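Local coordinates for divalent-cation tolerance protein CutA (Pyrococcus horikoshii, PDB 1UKU) that takes part in resistance toward heavy metals and binds copper at the interface between two of its trimers, at residues E34-Y39 with E47-G52. Numbering follows the deposited sequence.
Sequences EHRAFY and EDKEVG. With CU (copper (II) ion), chain B.
H35 and A37 face E50 and D48 as hydrogen-bonded pairs in the antiparallel β-hairpin of strands 29-41 and 44-57, part of the GlnB-like sheet of CutA. Residues 36-39 also pair with a strand of a second subunit, so the sheet continues across that interface. The E47 side chain leaves the sheet on the face it shares with R36 and F38. Its CG stands anti to the backbone N (chi1 179°), which lays the extended chain alongside F38: CB comes within 3.8 Å of F38 CE2, CG sits over the ring face near its rim in a CH-π contact, and CD lies 3.6 Å from F38 CZ. At the tip, OE1 stays 3.9 Å from F38 CE2, while OE2 turns to R36, 3.5 Å from its CD and in a long salt bridge to NE. On the other face of the sheet, H35 NE2 donates in its ring plane to the anti side of E50 OE1 at 2.8 Å; R33 NH1 and Y75 OH hold H35 ND1 and E50 OE2, which should limit the rotation of both buried groups. Y39 OH, hydrogen-bonded to E46 OE1, also takes a water that donates to D48 OD2 as well. D48 OD1 binds the copper ion at 2.0 Å, and a water on the metal lies 2.8 Å from D48 OD2.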
loop_
_atom_site.group_PDB
_atom_site.type_symbol
_atom_site.label_atom_id
_atom_site.label_comp_id
_atom_site.label_asym_id
_atom_site.label_seq_id
_atom_site.Cartn_x
_atom_site.Cartn_y
_atom_site.Cartn_z
ATOM N N GLU A 34 -6.109 10.291 1.345
ATOM C CA GLU A 34 -5.258 11.366 0.849
ATOM C C GLU A 34 -3.765 11.037 0.893
ATOM O O GLU A 34 -3.286 10.319 1.771
ATOM C CB GLU A 34 -5.558 12.647 1.653
ATOM C CG GLU A 34 -6.932 13.226 1.363
ATOM C CD GLU A 34 -7.329 14.342 2.327
ATOM O OE1 GLU A 34 -8.545 14.674 2.394
ATOM O OE2 GLU A 34 -6.442 14.903 3.022
ATOM N N HIS A 35 -3.039 11.636 -0.049
ATOM C CA HIS A 35 -1.583 11.683 0.049
ATOM C C HIS A 35 -1.086 12.913 -0.676
ATOM O O HIS A 35 -1.852 13.587 -1.371
ATOM C CB HIS A 35 -0.916 10.410 -0.493
ATOM C CG HIS A 35 -1.114 10.199 -1.960
ATOM N ND1 HIS A 35 -1.784 9.114 -2.480
ATOM C CD2 HIS A 35 -0.692 10.927 -3.024
ATOM C CE1 HIS A 35 -1.823 9.225 -3.800
ATOM N NE2 HIS A 35 -1.142 10.299 -4.159
ATOM N N ARG A 36 0.184 13.209 -0.490
ATOM C CA ARG A 36 0.870 14.266 -1.227
ATOM C C ARG A 36 1.822 13.617 -2.208
ATOM O O ARG A 36 2.679 12.775 -1.850
ATOM C CB ARG A 36 1.612 15.188 -0.262
ATOM C CG ARG A 36 0.622 16.011 0.562
ATOM C CD ARG A 36 1.238 16.720 1.708
ATOM N NE ARG A 36 0.347 17.752 2.224
ATOM C CZ ARG A 36 -0.599 17.573 3.134
ATOM N NH1 ARG A 36 -0.831 16.377 3.674
ATOM N NH2 ARG A 36 -1.333 18.626 3.515
ATOM N N ALA A 37 1.693 13.984 -3.473
ATOM C CA ALA A 37 2.503 13.419 -4.544
ATOM C C ALA A 37 3.619 14.392 -4.944
ATOM O O ALA A 37 3.398 15.574 -5.003
ATOM C CB ALA A 37 1.664 13.098 -5.750
ATOM N N PHE A 38 4.793 13.862 -5.225
ATOM C CA PHE A 38 5.936 14.602 -5.698
ATOM C C PHE A 38 6.464 13.936 -6.937
ATOM O O PHE A 38 6.632 12.715 -6.981
ATOM C CB PHE A 38 7.021 14.666 -4.637
ATOM C CG PHE A 38 6.595 15.372 -3.397
ATOM C CD1 PHE A 38 5.863 14.717 -2.426
ATOM C CD2 PHE A 38 6.912 16.694 -3.209
ATOM C CE1 PHE A 38 5.427 15.371 -1.308
ATOM C CE2 PHE A 38 6.476 17.362 -2.058
ATOM C CZ PHE A 38 5.736 16.678 -1.121
ATOM N N TYR A 39 6.690 14.726 -7.987
ATOM C CA TYR A 39 7.133 14.168 -9.254
ATOM C C TYR A 39 7.693 15.309 -10.100
ATOM O O TYR A 39 7.669 16.456 -9.686
ATOM C CB TYR A 39 5.993 13.434 -9.959
ATOM C CG TYR A 39 4.766 14.285 -10.130
ATOM C CD1 TYR A 39 3.779 14.287 -9.173
ATOM C CD2 TYR A 39 4.617 15.122 -11.237
ATOM C CE1 TYR A 39 2.669 15.085 -9.299
ATOM C CE2 TYR A 39 3.503 15.916 -11.379
ATOM C CZ TYR A 39 2.547 15.900 -10.394
ATOM O OH TYR A 39 1.422 16.695 -10.519
ATOM N N GLU A 47 4.548 19.260 -6.637
ATOM C CA GLU A 47 3.710 18.565 -5.675
ATOM C C GLU A 47 2.264 18.734 -6.060
ATOM O O GLU A 47 1.854 19.784 -6.560
ATOM C CB GLU A 47 3.934 19.121 -4.285
ATOM C CG GLU A 47 3.083 18.482 -3.178
ATOM C CD GLU A 47 3.220 19.167 -1.858
ATOM O OE1 GLU A 47 3.847 20.246 -1.757
ATOM O OE2 GLU A 47 2.688 18.612 -0.861
ATOM N N ASP A 48 1.462 17.712 -5.759
ATOM C CA ASP A 48 0.014 17.785 -5.899
ATOM C C ASP A 48 -0.629 16.990 -4.768
ATOM O O ASP A 48 -0.188 15.870 -4.484
ATOM C CB ASP A 48 -0.401 17.207 -7.248
ATOM C CG ASP A 48 -1.842 17.469 -7.582
ATOM O OD1 ASP A 48 -2.413 18.460 -7.065
ATOM O OD2 ASP A 48 -2.500 16.721 -8.341
ATOM N N LYS A 49 -1.655 17.532 -4.134
ATOM C CA LYS A 49 -2.481 16.794 -3.173
ATOM C C LYS A 49 -3.469 15.951 -3.949
ATOM O O LYS A 49 -4.122 16.417 -4.889
ATOM C CB LYS A 49 -3.240 17.736 -2.281
ATOM C CG LYS A 49 -2.377 18.590 -1.434
ATOM C CD LYS A 49 -3.189 19.372 -0.427
ATOM C CE LYS A 49 -3.839 18.489 0.631
ATOM N NZ LYS A 49 -4.627 19.295 1.642
ATOM N N GLU A 50 -3.528 14.685 -3.581
ATOM C CA GLU A 50 -4.306 13.692 -4.299
ATOM C C GLU A 50 -5.081 12.793 -3.346
ATOM O O GLU A 50 -4.857 12.795 -2.156
ATOM C CB GLU A 50 -3.385 12.805 -5.136
ATOM C CG GLU A 50 -2.612 13.492 -6.258
ATOM C CD GLU A 50 -1.946 12.470 -7.163
ATOM O OE1 GLU A 50 -1.268 11.545 -6.696
ATOM O OE2 GLU A 50 -2.102 12.571 -8.398
ATOM N N VAL A 51 -5.948 11.969 -3.935
ATOM C CA VAL A 51 -6.586 10.866 -3.214
ATOM C C VAL A 51 -6.128 9.567 -3.857
ATOM O O VAL A 51 -6.379 9.357 -5.060
ATOM C CB VAL A 51 -8.121 11.011 -3.219
ATOM C CG1 VAL A 51 -8.789 9.798 -2.543
ATOM C CG2 VAL A 51 -8.481 12.296 -2.475
ATOM N N GLY A 52 -5.442 8.730 -3.107
ATOM C CA GLY A 52 -5.067 7.420 -3.606
ATOM C C GLY A 52 -6.175 6.416 -3.394
ATOM O O GLY A 52 -6.906 6.535 -2.414
HETATM CU CU CU B . -4.245 18.703 -6.413
HETATM O O HOH W 1 -6.465 17.826 3.253
HETATM O O HOH W 2 -2.993 21.174 2.639
HETATM O O HOH W 3 -0.881 15.435 -10.374
HETATM O O HOH W 4 -5.078 17.608 -7.567
#